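Local coordinates for protein thermosome subunit (Methanococcoides burtonii, PDB 3AQ1) that probably acts as an ATP-dependent group II chaperonin that binds unfolded polypeptides and assists their folding, at residues His80-Cys85 against Ala455-Met460; Asp163-Asp168 against Thr324-Gly329; Gly169-Lys174 against Gly309-Val314. All coordinates share one frame; numbering follows the deposited sequence.

Contact 1: His80-Cys85 against Ala455-Met460; sequences HAAEKC and AINAAM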
ATOM      1  N   HIS A  80     -17.085  24.654   0.839  1.00 61.93           N
ATOM      2  CA  HIS A  80     -16.681  25.208  -0.440  1.00 70.47           C
ATOM      3  C   HIS A  80     -15.159  25.380  -0.432  1.00 68.45           C
ATOM      4  O   HIS A  80     -14.476  25.134  -1.432  1.00 62.73           O
ATOM      5  CB  HIS A  80     -17.418  26.532  -0.683  1.00 80.13           C
ATOM      6  CG  HIS A  80     -17.232  27.094  -2.056  1.00 98.27           C
ATOM      7  ND1 HIS A  80     -17.406  28.434  -2.340  1.00106.89           N
ATOM      8  CD2 HIS A  80     -16.879  26.505  -3.224  1.00108.35           C
ATOM      9  CE1 HIS A  80     -17.170  28.644  -3.623  1.00111.64           C
ATOM     10  NE2 HIS A  80     -16.848  27.492  -4.182  1.00113.52           N
ATOM     11  N   ALA A  81     -14.626  25.770   0.720  1.00 68.78           N
ATOM     12  CA  ALA A  81     -13.184  25.899   0.876  1.00 63.98           C
ATOM     13  C   ALA A  81     -12.495  24.575   0.594  1.00 56.24           C
ATOM     14  O   ALA A  81     -11.600  24.509  -0.236  1.00 59.40           O
ATOM     15  CB  ALA A  81     -12.837  26.391   2.265  1.00 64.67           C
ATOM     16  N   ALA A  82     -12.919  23.521   1.282  1.00 51.52           N
ATOM     17  CA  ALA A  82     -12.314  22.203   1.113  1.00 54.34           C
ATOM     18  C   ALA A  82     -12.319  21.762  -0.339  1.00 63.33           C
ATOM     19  O   ALA A  82     -11.356  21.177  -0.825  1.00 67.69           O
ATOM     20  CB  ALA A  82     -13.025  21.180   1.958  1.00 52.02           C
ATOM     21  N   GLU A  83     -13.415  22.038  -1.026  1.00 70.53           N
ATOM     22  CA  GLU A  83     -13.547  21.639  -2.419  1.00 78.41           C
ATOM     23  C   GLU A  83     -12.628  22.471  -3.317  1.00 74.77           C
ATOM     24  O   GLU A  83     -12.040  21.960  -4.278  1.00 70.50           O
ATOM     25  CB  GLU A  83     -15.015  21.716  -2.854  1.00 83.89           C
ATOM     26  CG  GLU A  83     -15.889  20.660  -2.169  1.00 86.96           C
ATOM     27  CD  GLU A  83     -17.377  20.977  -2.204  1.00 87.99           C
ATOM     28  OE1 GLU A  83     -17.743  22.110  -2.598  1.00 87.94           O
ATOM     29  OE2 GLU A  83     -18.177  20.089  -1.822  1.00 83.72           O
ATOM     30  N   LYS A  84     -12.489  23.749  -2.981  1.00 68.76           N
ATOM     31  CA  LYS A  84     -11.558  24.620  -3.689  1.00 66.47           C
ATOM     32  C   LYS A  84     -10.090  24.236  -3.448  1.00 70.55           C
ATOM     33  O   LYS A  84      -9.230  24.557  -4.255  1.00 81.12           O
ATOM     34  CB  LYS A  84     -11.793  26.073  -3.295  1.00 70.40           C
ATOM     35  CG  LYS A  84     -11.096  27.062  -4.199  1.00 82.58           C
ATOM     36  CD  LYS A  84     -11.496  26.866  -5.662  1.00 91.09           C
ATOM     37  CE  LYS A  84     -10.764  27.853  -6.576  1.00 94.22           C
ATOM     38  NZ  LYS A  84     -10.679  27.380  -7.987  1.00 96.22           N
ATOM     39  N   CYS A  85      -9.800  23.560  -2.338  1.00 66.36           N
ATOM     40  CA  CYS A  85      -8.439  23.090  -2.075  1.00 61.98           C
ATOM     41  C   CYS A  85      -8.111  21.915  -2.980  1.00 67.26           C
ATOM     42  O   CYS A  85      -6.975  21.761  -3.420  1.00 68.46           O
ATOM     43  CB  CYS A  85      -8.247  22.688  -0.604  1.00 52.02           C
ATOM     44  SG  CYS A  85      -8.030  24.078   0.553  1.00 65.17           S
ATOM     45  N   ALA A 455      -7.156  14.252   4.642  1.00 48.04           N
ATOM     46  CA  ALA A 455      -7.020  14.997   5.881  1.00 42.96           C
ATOM     47  C   ALA A 455      -7.789  16.324   5.821  1.00 45.65           C
ATOM     48  O   ALA A 455      -8.508  16.659   6.750  1.00 55.92           O
ATOM     49  CB  ALA A 455      -5.565  15.222   6.222  1.00 41.78           C
ATOM     50  N   ILE A 456      -7.656  17.068   4.728  1.00 37.48           N
ATOM     51  CA  ILE A 456      -8.375  18.324   4.603  1.00 40.85           C
ATOM     52  C   ILE A 456      -9.888  18.124   4.639  1.00 47.35           C
ATOM     53  O   ILE A 456     -10.588  18.805   5.386  1.00 52.84           O
ATOM     54  CB  ILE A 456      -7.971  19.100   3.351  1.00 40.59           C
ATOM     55  CG1 ILE A 456      -6.547  19.640   3.507  1.00 40.58           C
ATOM     56  CG2 ILE A 456      -8.927  20.259   3.118  1.00 40.05           C
ATOM     57  CD1 ILE A 456      -6.005  20.309   2.264  1.00 45.62           C
ATOM     58  N   ASN A 457     -10.390  17.180   3.854  1.00 46.54           N
ATOM     59  CA  ASN A 457     -11.822  16.884   3.855  1.00 55.42           C
ATOM     60  C   ASN A 457     -12.338  16.375   5.217  1.00 60.96           C
ATOM     61  O   ASN A 457     -13.457  16.681   5.624  1.00 59.79           O
ATOM     62  CB  ASN A 457     -12.198  15.908   2.726  1.00 47.49           C
ATOM     63  CG  ASN A 457     -11.987  16.505   1.330  1.00 64.23           C
ATOM     64  OD1 ASN A 457     -11.801  17.720   1.166  1.00 70.76           O
ATOM     65  ND2 ASN A 457     -12.020  15.643   0.315  1.00 63.77           N
ATOM     66  N   ALA A 458     -11.526  15.607   5.927  1.00 52.10           N
ATOM     67  CA  ALA A 458     -11.961  15.108   7.222  1.00 52.17           C
ATOM     68  C   ALA A 458     -12.018  16.241   8.252  1.00 54.48           C
ATOM     69  O   ALA A 458     -12.955  16.332   9.035  1.00 55.07           O
ATOM     70  CB  ALA A 458     -11.058  13.954   7.701  1.00 39.45           C
ATOM     71  N   ALA A 459     -11.021  17.112   8.245  1.00 49.81           N
ATOM     72  CA  ALA A 459     -11.031  18.240   9.157  1.00 47.24           C
ATOM     73  C   ALA A 459     -12.281  19.065   8.906  1.00 48.57           C
ATOM     74  O   ALA A 459     -12.992  19.433   9.832  1.00 57.32           O
ATOM     75  CB  ALA A 459      -9.794  19.081   8.976  1.00 49.88           C
ATOM     76  N   MET A 460     -12.550  19.347   7.642  1.00 41.10           N
ATOM     77  CA  MET A 460     -13.741  20.089   7.268  1.00 44.71           C
ATOM     78  C   MET A 460     -15.049  19.380   7.689  1.00 52.20           C
ATOM     79  O   MET A 460     -15.909  19.990   8.315  1.00 55.44           O
ATOM     80  CB  MET A 460     -13.714  20.393   5.765  1.00 46.21           C
ATOM     81  CG  MET A 460     -14.918  21.158   5.257  1.00 53.12           C
ATOM     82  SD  MET A 460     -16.293  20.040   4.954  1.00 60.92           S
ATOM     83  CE  MET A 460     -15.851  19.429   3.329  1.00 44.64           C
TER

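Contact 2: Asp163-Asp168 against Thr324-Gly329; sequences DSELID and TVLLHG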
ATOM      1  N   ASP A 163      20.552 -10.895  -4.949  1.00 49.84           N
ATOM      2  CA  ASP A 163      20.134 -12.236  -5.298  1.00 48.48           C
ATOM      3  C   ASP A 163      18.626 -12.361  -5.128  1.00 60.04           C
ATOM      4  O   ASP A 163      18.080 -13.446  -5.253  1.00 67.43           O
ATOM      5  CB  ASP A 163      20.805 -13.277  -4.392  1.00 59.95           C
ATOM      6  CG  ASP A 163      22.317 -13.220  -4.436  1.00 80.67           C
ATOM      7  OD1 ASP A 163      22.875 -12.859  -5.497  1.00 94.75           O
ATOM      8  OD2 ASP A 163      22.946 -13.551  -3.402  1.00 79.48           O
ATOM      9  N   SER A 164      17.944 -11.269  -4.814  1.00 60.91           N
ATOM     10  CA  SER A 164      16.491 -11.344  -4.703  1.00 61.39           C
ATOM     11  C   SER A 164      15.851 -11.642  -6.063  1.00 55.91           C
ATOM     12  O   SER A 164      16.321 -11.182  -7.098  1.00 55.45           O
ATOM     13  CB  SER A 164      15.922 -10.073  -4.062  1.00 57.47           C
ATOM     14  OG  SER A 164      16.240 -10.041  -2.676  1.00 55.06           O
ATOM     15  N   GLU A 165      14.796 -12.444  -6.066  1.00 54.06           N
ATOM     16  CA  GLU A 165      14.155 -12.809  -7.322  1.00 57.41           C
ATOM     17  C   GLU A 165      12.731 -12.291  -7.419  1.00 55.92           C
ATOM     18  O   GLU A 165      12.031 -12.141  -6.413  1.00 47.69           O
ATOM     19  CB  GLU A 165      14.145 -14.326  -7.517  1.00 59.89           C
ATOM     20  CG  GLU A 165      15.508 -14.968  -7.627  1.00 55.81           C
ATOM     21  CD  GLU A 165      15.434 -16.483  -7.609  1.00 66.28           C
ATOM     22  OE1 GLU A 165      15.781 -17.105  -6.577  1.00 73.71           O
ATOM     23  OE2 GLU A 165      15.022 -17.050  -8.634  1.00 73.95           O
ATOM     24  N   LEU A 166      12.308 -12.030  -8.648  1.00 56.32           N
ATOM     25  CA  LEU A 166      10.918 -11.729  -8.920  1.00 49.79           C
ATOM     26  C   LEU A 166      10.309 -12.910  -9.649  1.00 45.12           C
ATOM     27  O   LEU A 166      10.517 -13.081 -10.844  1.00 53.43           O
ATOM     28  CB  LEU A 166      10.807 -10.471  -9.763  1.00 53.98           C
ATOM     29  CG  LEU A 166       9.816  -9.462  -9.201  1.00 62.49           C
ATOM     30  CD1 LEU A 166      10.316  -8.980  -7.845  1.00 54.63           C
ATOM     31  CD2 LEU A 166       9.640  -8.306 -10.160  1.00 67.83           C
ATOM     32  N   ILE A 167       9.576 -13.740  -8.921  1.00 54.07           N
ATOM     33  CA  ILE A 167       8.935 -14.903  -9.516  1.00 50.49           C
ATOM     34  C   ILE A 167       7.558 -14.544 -10.039  1.00 55.54           C
ATOM     35  O   ILE A 167       6.759 -13.954  -9.319  1.00 54.06           O
ATOM     36  CB  ILE A 167       8.765 -16.032  -8.501  1.00 51.15           C
ATOM     37  CG1 ILE A 167      10.132 -16.606  -8.129  1.00 49.21           C
ATOM     38  CG2 ILE A 167       7.820 -17.096  -9.043  1.00 34.75           C
ATOM     39  CD1 ILE A 167      11.144 -16.534  -9.235  1.00 42.36           C
ATOM     40  N   ASP A 168       7.284 -14.919 -11.284  1.00 66.11           N
ATOM     41  CA  ASP A 168       6.008 -14.612 -11.920  1.00 62.00           C
ATOM     42  C   ASP A 168       5.002 -15.691 -11.631  1.00 42.95           C
ATOM     43  O   ASP A 168       4.692 -16.512 -12.479  1.00 69.90           O
ATOM     44  CB  ASP A 168       6.169 -14.397 -13.425  1.00 74.88           C
ATOM     45  CG  ASP A 168       6.633 -12.987 -13.763  1.00 96.90           C
ATOM     46  OD1 ASP A 168       5.980 -12.016 -13.309  1.00 97.74           O
ATOM     47  OD2 ASP A 168       7.653 -12.849 -14.476  1.00108.19           O
ATOM     48  N   THR A 324       5.814 -13.065  -6.583  1.00 43.97           N
ATOM     49  CA  THR A 324       6.393 -13.277  -5.279  1.00 41.58           C
ATOM     50  C   THR A 324       7.804 -12.773  -5.368  1.00 45.21           C
ATOM     51  O   THR A 324       8.518 -13.104  -6.305  1.00 57.41           O
ATOM     52  CB  THR A 324       6.426 -14.769  -4.928  1.00 42.90           C
ATOM     53  OG1 THR A 324       5.086 -15.264  -4.881  1.00 55.56           O
ATOM     54  CG2 THR A 324       7.088 -14.996  -3.583  1.00 42.82           C
ATOM     55  N   VAL A 325       8.186 -11.940  -4.410  1.00 45.33           N
ATOM     56  CA  VAL A 325       9.567 -11.528  -4.250  1.00 42.28           C
ATOM     57  C   VAL A 325      10.230 -12.515  -3.306  1.00 47.30           C
ATOM     58  O   VAL A 325       9.864 -12.580  -2.134  1.00 46.86           O
ATOM     59  CB  VAL A 325       9.679 -10.143  -3.579  1.00 38.62           C
ATOM     60  CG1 VAL A 325      11.130  -9.771  -3.429  1.00 41.69           C
ATOM     61  CG2 VAL A 325       8.929  -9.069  -4.358  1.00 31.17           C
ATOM     62  N   LEU A 326      11.180 -13.299  -3.806  1.00 38.16           N
ATOM     63  CA  LEU A 326      12.070 -14.010  -2.904  1.00 41.60           C
ATOM     64  C   LEU A 326      13.143 -13.020  -2.466  1.00 56.35           C
ATOM     65  O   LEU A 326      14.085 -12.741  -3.209  1.00 62.26           O
ATOM     66  CB  LEU A 326      12.701 -15.216  -3.589  1.00 39.46           C
ATOM     67  CG  LEU A 326      11.710 -16.249  -4.103  1.00 42.60           C
ATOM     68  CD1 LEU A 326      12.445 -17.405  -4.733  1.00 47.02           C
ATOM     69  CD2 LEU A 326      10.838 -16.722  -2.958  1.00 42.24           C
ATOM     70  N   LEU A 327      12.979 -12.471  -1.265  1.00 58.83           N
ATOM     71  CA  LEU A 327      13.878 -11.444  -0.738  1.00 52.06           C
ATOM     72  C   LEU A 327      15.094 -12.044  -0.036  1.00 52.00           C
ATOM     73  O   LEU A 327      14.944 -12.815   0.917  1.00 49.46           O
ATOM     74  CB  LEU A 327      13.119 -10.550   0.242  1.00 47.04           C
ATOM     75  CG  LEU A 327      13.850  -9.353   0.848  1.00 41.45           C
ATOM     76  CD1 LEU A 327      14.354  -8.445  -0.255  1.00 39.92           C
ATOM     77  CD2 LEU A 327      12.908  -8.603   1.779  1.00 36.36           C
ATOM     78  N   HIS A 328      16.290 -11.689  -0.507  1.00 48.17           N
ATOM     79  CA  HIS A 328      17.536 -12.131   0.129  1.00 52.27           C
ATOM     80  C   HIS A 328      18.261 -11.022   0.913  1.00 62.08           C
ATOM     81  O   HIS A 328      18.229  -9.851   0.536  1.00 60.83           O
ATOM     82  CB  HIS A 328      18.489 -12.718  -0.911  1.00 59.24           C
ATOM     83  CG  HIS A 328      18.077 -14.062  -1.416  1.00 65.04           C
ATOM     84  ND1 HIS A 328      17.302 -14.228  -2.543  1.00 68.15           N
ATOM     85  CD2 HIS A 328      18.324 -15.307  -0.943  1.00 65.54           C
ATOM     86  CE1 HIS A 328      17.088 -15.519  -2.741  1.00 70.99           C
ATOM     87  NE2 HIS A 328      17.694 -16.193  -1.782  1.00 57.32           N
ATOM     88  N   GLY A 329      18.915 -11.414   2.004  1.00 68.66           N
ATOM     89  CA  GLY A 329      19.730 -10.516   2.808  1.00 68.98           C
ATOM     90  C   GLY A 329      20.922 -11.265   3.382  1.00 70.68           C
ATOM     91  O   GLY A 329      20.976 -12.489   3.283  1.00 61.18           O
TER

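Contact 3: Gly169-Lys174 against Gly309-Val314; sequences GLVIDK and GKMTYV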
ATOM      1  N   GLY A 169       4.486 -15.658 -10.419  1.00 35.87           N
ATOM      2  CA  GLY A 169       3.544 -16.628  -9.922  1.00 33.95           C
ATOM      3  C   GLY A 169       3.449 -16.506  -8.413  1.00 42.34           C
ATOM      4  O   GLY A 169       3.339 -15.405  -7.888  1.00 58.08           O
ATOM      5  N   LEU A 170       3.531 -17.639  -7.719  1.00 40.33           N
ATOM      6  CA  LEU A 170       3.344 -17.716  -6.275  1.00 39.25           C
ATOM      7  C   LEU A 170       4.236 -18.810  -5.716  1.00 44.40           C
ATOM      8  O   LEU A 170       4.164 -19.937  -6.170  1.00 48.97           O
ATOM      9  CB  LEU A 170       1.883 -18.048  -5.962  1.00 36.71           C
ATOM     10  CG  LEU A 170       1.507 -18.151  -4.493  1.00 41.86           C
ATOM     11  CD1 LEU A 170       1.672 -16.802  -3.846  1.00 45.93           C
ATOM     12  CD2 LEU A 170       0.080 -18.647  -4.322  1.00 46.38           C
ATOM     13  N   VAL A 171       5.069 -18.483  -4.731  1.00 55.18           N
ATOM     14  CA  VAL A 171       5.972 -19.458  -4.113  1.00 50.91           C
ATOM     15  C   VAL A 171       5.539 -19.821  -2.683  1.00 43.16           C
ATOM     16  O   VAL A 171       5.286 -18.947  -1.885  1.00 47.33           O
ATOM     17  CB  VAL A 171       7.417 -18.931  -4.099  1.00 50.85           C
ATOM     18  CG1 VAL A 171       8.313 -19.903  -3.367  1.00 51.77           C
ATOM     19  CG2 VAL A 171       7.920 -18.705  -5.530  1.00 41.57           C
ATOM     20  N   ILE A 172       5.430 -21.110  -2.378  1.00 41.95           N
ATOM     21  CA  ILE A 172       4.936 -21.587  -1.081  1.00 40.58           C
ATOM     22  C   ILE A 172       6.051 -22.356  -0.422  1.00 47.84           C
ATOM     23  O   ILE A 172       6.575 -23.304  -1.004  1.00 49.62           O
ATOM     24  CB  ILE A 172       3.769 -22.621  -1.219  1.00 50.74           C
ATOM     25  CG1 ILE A 172       2.636 -22.081  -2.069  1.00 39.82           C
ATOM     26  CG2 ILE A 172       3.233 -23.047   0.149  1.00 46.17           C
ATOM     27  CD1 ILE A 172       2.158 -20.761  -1.606  1.00 45.45           C
ATOM     28  N   ASP A 173       6.417 -21.972   0.795  1.00 63.44           N
ATOM     29  CA  ASP A 173       7.460 -22.687   1.520  1.00 60.99           C
ATOM     30  C   ASP A 173       6.926 -24.004   2.092  1.00 58.81           C
ATOM     31  O   ASP A 173       6.766 -24.151   3.303  1.00 63.91           O
ATOM     32  CB  ASP A 173       8.026 -21.822   2.632  1.00 54.91           C
ATOM     33  CG  ASP A 173       9.287 -22.390   3.209  1.00 58.19           C
ATOM     34  OD1 ASP A 173       9.928 -23.180   2.492  1.00 62.14           O
ATOM     35  OD2 ASP A 173       9.635 -22.049   4.362  1.00 60.65           O
ATOM     36  N   LYS A 174       6.645 -24.949   1.199  1.00 46.47           N
ATOM     37  CA  LYS A 174       6.126 -26.264   1.560  1.00 38.85           C
ATOM     38  C   LYS A 174       6.595 -27.267   0.519  1.00 44.70           C
ATOM     39  O   LYS A 174       6.813 -26.917  -0.639  1.00 48.27           O
ATOM     40  CB  LYS A 174       4.601 -26.239   1.641  1.00 43.17           C
ATOM     41  CG  LYS A 174       4.066 -26.158   3.072  1.00 60.56           C
ATOM     42  CD  LYS A 174       4.262 -27.481   3.801  1.00 57.95           C
ATOM     43  CE  LYS A 174       3.786 -27.402   5.228  1.00 67.58           C
ATOM     44  NZ  LYS A 174       4.765 -26.630   6.052  1.00 89.72           N
ATOM     45  N   GLY A 309      16.270 -26.217   2.112  1.00 97.26           N
ATOM     46  CA  GLY A 309      15.226 -27.197   1.869  1.00 98.76           C
ATOM     47  C   GLY A 309      14.627 -27.150   0.469  1.00 95.91           C
ATOM     48  O   GLY A 309      15.332 -26.926  -0.519  1.00108.65           O
ATOM     49  N   LYS A 310      13.320 -27.378   0.385  1.00 71.59           N
ATOM     50  CA  LYS A 310      12.620 -27.365  -0.898  1.00 60.06           C
ATOM     51  C   LYS A 310      11.365 -26.495  -0.806  1.00 56.11           C
ATOM     52  O   LYS A 310      10.779 -26.335   0.273  1.00 60.83           O
ATOM     53  CB  LYS A 310      12.242 -28.786  -1.324  1.00 52.17           C
ATOM     54  CG  LYS A 310      13.369 -29.809  -1.231  1.00 59.16           C
ATOM     55  CD  LYS A 310      12.900 -31.190  -1.663  1.00 69.35           C
ATOM     56  CE  LYS A 310      13.943 -32.283  -1.412  1.00 76.80           C
ATOM     57  NZ  LYS A 310      13.526 -33.600  -2.008  1.00 78.47           N
ATOM     58  N   MET A 311      10.965 -25.922  -1.936  1.00 43.53           N
ATOM     59  CA  MET A 311       9.768 -25.082  -1.996  1.00 45.54           C
ATOM     60  C   MET A 311       8.828 -25.401  -3.179  1.00 42.34           C
ATOM     61  O   MET A 311       9.237 -26.001  -4.175  1.00 42.17           O
ATOM     62  CB  MET A 311      10.170 -23.606  -2.000  1.00 46.23           C
ATOM     63  CG  MET A 311      10.614 -23.093  -0.626  1.00 56.60           C
ATOM     64  SD  MET A 311      10.567 -21.293  -0.432  1.00 67.43           S
ATOM     65  CE  MET A 311      11.697 -20.779  -1.729  1.00 39.27           C
ATOM     66  N   THR A 312       7.568 -24.992  -3.074  1.00 40.26           N
ATOM     67  CA  THR A 312       6.615 -25.238  -4.159  1.00 39.24           C
ATOM     68  C   THR A 312       6.318 -24.004  -5.014  1.00 39.91           C
ATOM     69  O   THR A 312       5.687 -23.069  -4.545  1.00 42.73           O
ATOM     70  CB  THR A 312       5.302 -25.799  -3.633  1.00 37.07           C
ATOM     71  OG1 THR A 312       5.526 -27.105  -3.101  1.00 32.66           O
ATOM     72  CG2 THR A 312       4.303 -25.913  -4.758  1.00 41.82           C
ATOM     73  N   TYR A 313       6.781 -24.013  -6.265  1.00 38.19           N
ATOM     74  CA  TYR A 313       6.527 -22.920  -7.213  1.00 39.73           C
ATOM     75  C   TYR A 313       5.241 -23.142  -8.059  1.00 44.05           C
ATOM     76  O   TYR A 313       5.072 -24.177  -8.696  1.00 39.95           O
ATOM     77  CB  TYR A 313       7.725 -22.741  -8.152  1.00 34.94           C
ATOM     78  CG  TYR A 313       8.992 -22.212  -7.512  1.00 52.25           C
ATOM     79  CD1 TYR A 313       9.511 -20.970  -7.872  1.00 55.34           C
ATOM     80  CD2 TYR A 313       9.688 -22.958  -6.566  1.00 59.19           C
ATOM     81  CE1 TYR A 313      10.665 -20.487  -7.301  1.00 53.76           C
ATOM     82  CE2 TYR A 313      10.851 -22.472  -5.983  1.00 56.74           C
ATOM     83  CZ  TYR A 313      11.333 -21.245  -6.359  1.00 58.37           C
ATOM     84  OH  TYR A 313      12.486 -20.766  -5.786  1.00 71.90           O
ATOM     85  N   VAL A 314       4.348 -22.159  -8.054  1.00 37.59           N
ATOM     86  CA  VAL A 314       3.139 -22.182  -8.869  1.00 38.18           C
ATOM     87  C   VAL A 314       3.192 -21.027  -9.879  1.00 44.44           C
ATOM     88  O   VAL A 314       2.829 -19.912  -9.564  1.00 44.36           O
ATOM     89  CB  VAL A 314       1.889 -22.039  -7.984  1.00 37.79           C
ATOM     90  CG1 VAL A 314       0.646 -22.120  -8.809  1.00 31.37           C
ATOM     91  CG2 VAL A 314       1.882 -23.111  -6.919  1.00 25.94           C
TER

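Contact 1: His80-Cys85 against Ala455-Met460
Ala82 carries most of this helix-to-helix contact, its methyl CB aimed at Asn457 and Met460 on the facing helix. The CB of Ala82 lies 3.6 Å from Met460 CE and 3.8 Å from Met460 CG, so the thioether chain curls round the small methyl instead of meeting it end on. Met460 starts with CG anti to its backbone N (chi1 180°) and then bends at both following torsions, which folds CE back beside Ala82; a flexible, unbranched side chain suits that wrap. Asn457 approaches the same methyl with OD1, 3.8 Å from Ala82 CB, a van der Waals contact at the border of the apolar patch. One turn further on, Cys85 CB meets Ile456 CD1 at 4.3 Å, and Ile456 also reaches back with CG2 to within 4.4 Å of Ala82 CB. Leu373 touches Cys85, Leu369 touches Ile456, and Phe391 touches both, which closes the apolar cluster with two more helices. No hydrogen bond crosses, so side-chain fit alone joins the segments, whose axes pass 9.6 Å apart at 178°. Small alanine facing larger Met and Ile is how this antiparallel helix pair packs in the helical equatorial domain of the TCP-1 chaperonin fold, where chain regions far apart in sequence come together.

Contact 2: Asp163-Asp168 against Thr324-Gly329
The first torsion of Ser164 (chi1 -72°) sets OG anti to its own carbonyl carbon and brings it to the backbone N of His328, while the histidine's own (chi1 -73°) places its ring beside Asp163. Ser164 OG accepts the N-H of His328 at 2.7 Å in an almost straight bond (173° at the hydrogen), so a side-chain oxygen takes up the pairing just before strand 165-167 begins. A small hydroxyl fits here, with its OG also 3.5 Å from Leu327 CD1. With an alanine here the acceptor is gone, which is likely to leave the N-H of His328 without this partner and to lose the weak bond of OG to Ile161 O. Around the imidazole, Ser164 CA lies at the edge, in the ring plane, and ND1 comes 2.9 Å from Asp163 O.

Beyond the serine the strands run antiparallel. Glu165 and Leu326 form a hydrogen-bonded pair, with Glu165 N 3.0 Å from Leu326 O, and Ile167 and Thr324 form another, with Ile167 N 2.9 Å from Thr324 O. The non-hydrogen-bonded pair between them, Leu166 and Val325, joins CD1 of the leucine to CG2 of the valine at 3.8 Å; these branched residues suit the side covered by helix 121-132. On the other face Ile167 CG1 packs slantwise against Leu326 CD1 at 4.2 Å.

Strand 323-329 is the middle of three, since its other edge pairs with strand 151-157, a sheet consistent with the intermediate domain of group II chaperonins. Leu127 of helix 121-132 packs on Ser164, Leu166 and Leu327, and Leu338 and Leu342 of helix 332-355 also touch Leu327. On the Ile167 and Leu326 face lies Tyr313 of strand 310-317.

Contact 3: Gly169-Lys174 against Gly309-Val314
An antiparallel beta ladder joins Leu170, Val171 and Ile172 to Val314, Tyr313 and Thr312, forming an edge of the mixed sheet that belongs to the apical, substrate-facing domain in this chaperonin family. Leu170 with Val314 and Ile172 with Thr312 are hydrogen-bonded pairs, each linked by two backbone bonds. Thr312 N donates to Ile172 O at 2.8 Å, and that same oxygen also receives Lys174 N as the chain folds through an inverse gamma turn centred on Asp173.

The non-hydrogen-bonded pair between them puts Val171 against Tyr313. Val171 CG2 sits over one face of the phenol ring, 4.0 Å from its centroid and 29° off the normal, a CH-pi contact; the beta-branched valine lies alongside the ring and points the same way. Its other methyl, CG1, crosses the Met311 side chain at about a right angle and meets CE at 3.9 Å. The long, bendable methionine can therefore touch Val171 with its end while its CG passes Asp173 OD1. Leu170 and Ile172 turn to the other face, where Leu170 packs on helix 269-279 and Lys152 touches both.

Gly169 suits its place because a side chain there would run into Val314 O. Past the turn, threonine supplies what the backbone no longer does: Thr312 OG1, also hydrogen-bonded to Tyr262, donates a hydrogen bond to Lys174 O at 2.8 Å from above the carbonyl plane.

Contacts 2 and 3 are neighbours, their centres 12 Å apart, whereas contact 1 lies across the chain's centre, 42 Å from the centre of contact 2 and 48 Å from that of contact 3. In sequence the pairs enclose one another: 80-85 and 455-460 bracket everything, 163-168 and 324-329 come within, and 169-174 and 309-314 are innermost. Strand 165-167 runs on to 169-172, and strand 310-317 to 323-329, so the chain enters and leaves the apical sheet through adjoining strands. Thr324 OG1 probably accepts a hydrogen bond from Val171 N where the two sheets meet. This is the group II chaperonin order: equatorial domain from both chain ends (contact 1), probably intermediate (contact 2), then apical (contact 3).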